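Local coordinates for protein extracellular serine protease (Aeromonas sobria, PDB 3WQB) that cleaves peptide bonds after paired basic residues, one of them lysine, as a calcium-binding, subtilisin-like secreted serine protease and probable virulence factor, at residues Leu57-Trp60 and Trp61-Thr65; Ala5-Thr8 and Gly9-Gly13. The protein carries 1 engineered substitution. One frame throughout, in Å; residues are numbered along the deposited sequence.

Contact 1. Residues Leu57-Trp60 and Trp61-Thr65; sequences LNLW and WAHRT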
ATOM      1  N   LEU A  57      -4.177  -8.342  17.292  1.00 10.44           N
ATOM      2  CA  LEU A  57      -2.948  -8.885  16.712  1.00 10.71           C
ATOM      3  C   LEU A  57      -2.445 -10.158  17.394  1.00 10.39           C
ATOM      4  O   LEU A  57      -1.391 -10.693  17.023  1.00 10.52           O
ATOM      5  CB  LEU A  57      -1.854  -7.822  16.688  1.00 11.09           C
ATOM      6  CG  LEU A  57      -2.209  -6.581  15.872  1.00 10.60           C
ATOM      7  CD1 LEU A  57      -1.216  -5.466  16.163  1.00 11.78           C
ATOM      8  CD2 LEU A  57      -2.267  -6.883  14.371  1.00 11.58           C
ATOM      9  N   ASN A  58      -3.193 -10.633  18.397  1.00 10.76           N
ATOM     10  CA  ASN A  58      -2.831 -11.797  19.221  1.00 10.73           C
ATOM     11  C   ASN A  58      -1.356 -11.799  19.574  1.00 10.75           C
ATOM     12  O   ASN A  58      -0.604 -12.709  19.213  1.00 11.30           O
ATOM     13  CB  ASN A  58      -3.272 -13.141  18.609  1.00 11.15           C
ATOM     14  CG  ASN A  58      -3.387 -14.239  19.663  1.00 11.31           C
ATOM     15  OD1 ASN A  58      -3.858 -14.000  20.775  1.00 11.93           O
ATOM     16  ND2 ASN A  58      -2.941 -15.434  19.323  1.00 11.91           N
ATOM     17  N   LEU A  59      -0.945 -10.745  20.277  1.00 10.26           N
ATOM     18  CA  LEU A  59       0.465 -10.527  20.599  1.00 10.24           C
ATOM     19  C   LEU A  59       0.733 -10.618  22.098  1.00 10.17           C
ATOM     20  O   LEU A  59       1.857 -10.369  22.543  1.00 10.79           O
ATOM     21  CB  LEU A  59       0.947  -9.173  20.062  1.00 10.46           C
ATOM     22  CG  LEU A  59       0.147  -7.916  20.419  1.00 10.30           C
ATOM     23  CD1 LEU A  59       0.145  -7.613  21.908  1.00 11.76           C
ATOM     24  CD2 LEU A  59       0.700  -6.737  19.636  1.00 10.39           C
ATOM     25  N   TRP A  60      -0.279 -11.006  22.873  1.00 10.47           N
ATOM     26  CA  TRP A  60      -0.139 -11.007  24.333  1.00 10.86           C
ATOM     27  C   TRP A  60       1.014 -11.887  24.848  1.00 10.85           C
ATOM     28  O   TRP A  60       1.657 -11.548  25.836  1.00 11.35           O
ATOM     29  CB  TRP A  60      -1.465 -11.372  24.996  1.00 10.86           C
ATOM     30  CG  TRP A  60      -1.962 -12.752  24.692  1.00 11.35           C
ATOM     31  CD1 TRP A  60      -2.858 -13.110  23.726  1.00 11.04           C
ATOM     32  CD2 TRP A  60      -1.601 -13.960  25.377  1.00 11.78           C
ATOM     33  NE1 TRP A  60      -3.075 -14.469  23.762  1.00 11.50           N
ATOM     34  CE2 TRP A  60      -2.314 -15.014  24.764  1.00 11.87           C
ATOM     35  CE3 TRP A  60      -0.734 -14.255  26.442  1.00 12.12           C
ATOM     36  CZ2 TRP A  60      -2.199 -16.340  25.188  1.00 12.71           C
ATOM     37  CZ3 TRP A  60      -0.614 -15.580  26.858  1.00 13.12           C
ATOM     38  CH2 TRP A  60      -1.338 -16.603  26.229  1.00 13.25           C
ATOM     39  N   TRP A  61       1.273 -13.010  24.182  1.00 10.94           N
ATOM     40  CA  TRP A  61       2.320 -13.922  24.614  1.00 11.49           C
ATOM     41  C   TRP A  61       3.690 -13.351  24.296  1.00 11.71           C
ATOM     42  O   TRP A  61       4.620 -13.520  25.077  1.00 12.34           O
ATOM     43  CB  TRP A  61       2.102 -15.310  24.012  1.00 12.12           C
ATOM     44  CG  TRP A  61       3.080 -16.369  24.440  1.00 12.80           C
ATOM     45  CD1 TRP A  61       2.929 -17.272  25.460  1.00 13.60           C
ATOM     46  CD2 TRP A  61       4.340 -16.666  23.824  1.00 13.82           C
ATOM     47  NE1 TRP A  61       4.027 -18.103  25.518  1.00 14.42           N
ATOM     48  CE2 TRP A  61       4.903 -17.758  24.523  1.00 15.13           C
ATOM     49  CE3 TRP A  61       5.052 -16.109  22.749  1.00 13.78           C
ATOM     50  CZ2 TRP A  61       6.152 -18.298  24.190  1.00 15.60           C
ATOM     51  CZ3 TRP A  61       6.288 -16.651  22.412  1.00 14.21           C
ATOM     52  CH2 TRP A  61       6.822 -17.739  23.127  1.00 15.33           C
ATOM     53  N   ALA A  62       3.824 -12.653  23.167  1.00 11.65           N
ATOM     54  CA  ALA A  62       5.045 -11.888  22.922  1.00 11.99           C
ATOM     55  C   ALA A  62       5.303 -10.902  24.069  1.00 11.86           C
ATOM     56  O   ALA A  62       6.391 -10.872  24.644  1.00 12.47           O
ATOM     57  CB  ALA A  62       4.981 -11.168  21.591  1.00 12.15           C
ATOM     58  N   HIS A  63       4.288 -10.127  24.426  1.00 12.12           N
ATOM     59  CA  HIS A  63       4.443  -9.155  25.492  1.00 12.48           C
ATOM     60  C   HIS A  63       4.750  -9.803  26.841  1.00 12.90           C
ATOM     61  O   HIS A  63       5.598  -9.302  27.571  1.00 13.62           O
ATOM     62  CB  HIS A  63       3.223  -8.238  25.567  1.00 12.10           C
ATOM     63  CG  HIS A  63       3.233  -7.155  24.532  1.00 12.62           C
ATOM     64  ND1 HIS A  63       2.641  -5.927  24.739  1.00 13.49           N
ATOM     65  CD2 HIS A  63       3.781  -7.105  23.293  1.00 12.32           C
ATOM     66  CE1 HIS A  63       2.812  -5.174  23.668  1.00 13.05           C
ATOM     67  NE2 HIS A  63       3.497  -5.865  22.775  1.00 12.21           N
ATOM     68  N   ARG A  64       4.091 -10.920  27.158  1.00 13.06           N
ATOM     69  CA  ARG A  64       4.321 -11.598  28.431  1.00 13.46           C
ATOM     70  C   ARG A  64       5.662 -12.322  28.481  1.00 13.90           C
ATOM     71  O   ARG A  64       6.104 -12.686  29.560  1.00 14.67           O
ATOM     72  CB  ARG A  64       3.187 -12.580  28.754  1.00 13.27           C
ATOM     73  CG  ARG A  64       1.860 -11.919  29.084  1.00 13.41           C
ATOM     74  CD  ARG A  64       0.871 -12.902  29.680  1.00 13.24           C
ATOM     75  NE  ARG A  64       1.219 -13.225  31.063  1.00 13.70           N
ATOM     76  CZ  ARG A  64       0.621 -14.152  31.808  1.00 14.61           C
ATOM     77  NH1 ARG A  64      -0.380 -14.874  31.322  1.00 15.85           N
ATOM     78  NH2 ARG A  64       1.033 -14.354  33.054  1.00 16.19           N
ATOM     79  N   THR A  65       6.303 -12.548  27.337  1.00 13.41           N
ATOM     80  CA  THR A  65       7.629 -13.190  27.334  1.00 13.37           C
ATOM     81  C   THR A  65       8.767 -12.230  26.976  1.00 13.71           C
ATOM     82  O   THR A  65       9.895 -12.662  26.740  1.00 14.53           O
ATOM     83  CB  THR A  65       7.690 -14.429  26.399  1.00 12.76           C
ATOM     84  OG1 THR A  65       7.434 -14.027  25.048  1.00 12.67           O
ATOM     85  CG2 THR A  65       6.690 -15.521  26.822  1.00 14.53           C
TER
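L59 meets H63 twice, through its carbonyl and through its side chain. The backbone bond from H63 N to L59 O measures 3.1 Å and is nearly straight, as expected where L59 holds the N-cap position. The methyl CD1 of L59 sits over the centre of the imidazole face, 3.8 Å from the ring centroid and only 7° off the normal, a CH-pi contact; H63 NE2 bonds to the carbonyl O of I135.

W60 comes next, and its O takes R64 N at 2.8 Å. Its CG lies between the backbone N and the carbonyl carbon (chi1 63°), which folds the indole back beside the start of the helix. W61 CB lies over one face, 4.0 Å from the centroid of the six-membered ring and offset toward the rim of the indole. The W61 indole turns an edge to the same ring in an offset edge-to-face pair, with planes at 81°. R64 CD touches W60 at the ring edge, 3.9 Å from CE3, while R64 NH1 forms a salt bridge with E22 and NH2 a hydrogen bond to A5 O; W60 NE1 bonds to G17 O.

One turn beyond W61, T65 OG1 gives a 2.9 Å bond to W61 O. These i to i+4 pairings are those of a short alpha-helix, 60-64, within the peptidase S8 region, where N420 OD1 of helix 419-426 receives the first-turn N-H of W61.

Contact 2. Residues Ala5-Thr8 and Gly9-Gly13; sequences APLT and GKESG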
ATOM      1  N   ALA A   5       1.643 -11.018  34.960  1.00 17.96           N
ATOM      2  CA  ALA A   5       3.031 -11.372  35.235  1.00 17.70           C
ATOM      3  C   ALA A   5       3.734 -11.903  33.992  1.00 17.45           C
ATOM      4  O   ALA A   5       3.077 -12.402  33.084  1.00 17.13           O
ATOM      5  CB  ALA A   5       3.076 -12.414  36.346  1.00 18.28           C
ATOM      6  N   PRO A   6       5.077 -11.817  33.950  1.00 17.39           N
ATOM      7  CA  PRO A   6       5.788 -12.441  32.837  1.00 17.58           C
ATOM      8  C   PRO A   6       5.581 -13.951  32.809  1.00 17.69           C
ATOM      9  O   PRO A   6       5.385 -14.580  33.859  1.00 18.37           O
ATOM     10  CB  PRO A   6       7.258 -12.142  33.140  1.00 17.59           C
ATOM     11  CG  PRO A   6       7.227 -10.955  34.032  1.00 18.32           C
ATOM     12  CD  PRO A   6       5.997 -11.098  34.853  1.00 18.01           C
ATOM     13  N   LEU A   7       5.617 -14.516  31.609  1.00 17.06           N
ATOM     14  CA  LEU A   7       5.641 -15.959  31.440  1.00 17.73           C
ATOM     15  C   LEU A   7       7.060 -16.381  31.124  1.00 18.47           C
ATOM     16  O   LEU A   7       7.843 -15.597  30.569  1.00 19.03           O
ATOM     17  CB  LEU A   7       4.714 -16.387  30.304  1.00 17.23           C
ATOM     18  CG  LEU A   7       3.212 -16.205  30.514  1.00 16.42           C
ATOM     19  CD1 LEU A   7       2.485 -16.499  29.208  1.00 16.71           C
ATOM     20  CD2 LEU A   7       2.673 -17.076  31.650  1.00 17.80           C
ATOM     21  N   THR A   8       7.388 -17.628  31.454  1.00 19.11           N
ATOM     22  CA  THR A   8       8.712 -18.163  31.132  1.00 19.55           C
ATOM     23  C   THR A   8       8.872 -18.392  29.633  1.00 19.50           C
ATOM     24  O   THR A   8       9.989 -18.375  29.112  1.00 20.49           O
ATOM     25  CB  THR A   8       8.998 -19.485  31.864  1.00 19.79           C
ATOM     26  OG1 THR A   8       8.160 -20.515  31.331  1.00 19.67           O
ATOM     27  CG2 THR A   8       8.760 -19.343  33.358  1.00 20.65           C
ATOM     28  N   GLY A   9       7.748 -18.609  28.947  1.00 19.05           N
ATOM     29  CA  GLY A   9       7.758 -18.960  27.530  1.00 18.92           C
ATOM     30  C   GLY A   9       7.909 -20.451  27.294  1.00 18.71           C
ATOM     31  O   GLY A   9       7.909 -20.909  26.149  1.00 18.42           O
ATOM     32  N   LYS A  10       8.016 -21.206  28.384  1.00 18.76           N
ATOM     33  CA  LYS A  10       8.270 -22.651  28.317  1.00 19.15           C
ATOM     34  C   LYS A  10       7.177 -23.457  29.001  1.00 19.32           C
ATOM     35  O   LYS A  10       7.263 -24.685  29.080  1.00 19.90           O
ATOM     36  CB  LYS A  10       9.622 -22.997  28.958  1.00 19.14           C
ATOM     37  CG  LYS A  10      10.815 -22.183  28.461  1.00 20.09           C
ATOM     38  CD  LYS A  10      11.037 -22.326  26.961  1.00 22.37           C
ATOM     39  CE  LYS A  10      12.102 -21.355  26.477  1.00 23.67           C
ATOM     40  NZ  LYS A  10      12.249 -21.412  24.997  1.00 25.45           N
ATOM     41  N   GLU A  11       6.157 -22.770  29.503  1.00 19.40           N
ATOM     42  CA  GLU A  11       5.037 -23.414  30.178  1.00 19.85           C
ATOM     43  C   GLU A  11       4.437 -24.525  29.328  1.00 20.65           C
ATOM     44  O   GLU A  11       4.039 -24.309  28.172  1.00 20.80           O
ATOM     45  CB  GLU A  11       3.945 -22.397  30.510  1.00 19.47           C
ATOM     46  CG  GLU A  11       4.271 -21.442  31.648  1.00 19.92           C
ATOM     47  CD  GLU A  11       5.030 -20.189  31.216  1.00 18.84           C
ATOM     48  OE1 GLU A  11       5.368 -20.035  30.015  1.00 16.98           O
ATOM     49  OE2 GLU A  11       5.299 -19.352  32.100  1.00 19.51           O
ATOM     50  N   SER A  12       4.368 -25.712  29.915  1.00 21.39           N
ATOM     51  CA  SER A  12       3.809 -26.868  29.245  1.00 22.32           C
ATOM     52  C   SER A  12       2.301 -26.694  29.113  1.00 22.14           C
ATOM     53  O   SER A  12       1.626 -26.335  30.078  1.00 23.07           O
ATOM     54  CB  SER A  12       4.125 -28.126  30.051  1.00 22.60           C
ATOM     55  OG  SER A  12       4.036 -29.275  29.240  1.00 24.91           O
ATOM     56  N   GLY A  13       1.783 -26.924  27.909  1.00 22.08           N
ATOM     57  CA  GLY A  13       0.344 -26.850  27.658  1.00 21.43           C
ATOM     58  C   GLY A  13      -0.237 -25.449  27.545  1.00 20.82           C
ATOM     59  O   GLY A  13      -1.454 -25.281  27.571  1.00 21.33           O
TER
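The carboxylate of E11 closes back on the backbone of T8 and G9, and the hydroxyl of T8 forms an ST turn with K10, so that the chain makes a compact surface bend without any helix or strand.

The polar bonds come from two side chains. T8 N donates to E11 OE2 at 2.8 Å, meeting the oxygen on its syn side and 18° out of the carboxylate plane. G9 N reaches the other oxygen, OE1, at 3.0 Å, also on the syn side but through a more bent bond (132° at the hydrogen). With one N-H on each oxygen, the rotation of the carboxylate is fixed, and the two donors would be expected to favour its ionised form. The bend of the E11 chain at chi2 is what brings the group back toward residues earlier in the sequence. The ST turn rests on K10 N, which donates to T8 OG1 at 3.0 Å in a fairly straight bond. This hydroxyl also lies near the carboxylate, 3.1 Å from E11 OE1. The backbone turns at G9 with a phi of 86°, where a beta carbon would be jammed against the carbonyl O of T8, which calls for glycine.

The apolar contribution is L7, whose side chain crosses that of E11 at about a right angle. L7 CD2 stands 3.5 Å from E11 OE2, so the methyl flanks the carboxylate; the other methyl of L7, CD1, lies against the W60 and W61 rings of helix 60-64, and both methyls touch R64. K10 sends its amino end away from the bend, and its contact with T8 is near the backbone, where K10 CB lies 3.7 Å from T8 OG1.

From the N terminus, the chain first passes C4, disulfide-bonded to C24, and then makes the tight bend of contact 2; more than forty residues later it reaches contact 1. Each closes a local turn, and the two lie in series, neither nested nor crossed. In space their centres are about 11 Å apart and they touch directly. R64 O and L7 N, 2.8 Å apart, probably form a hydrogen bond, as do R64 NH2 and A5 O at 2.8 Å. T65 CG2 packs on G9 CA at 3.7 Å. The N-terminal segment is thus held at the C-terminal end of helix 60-64, which in turn meets helix 419-426.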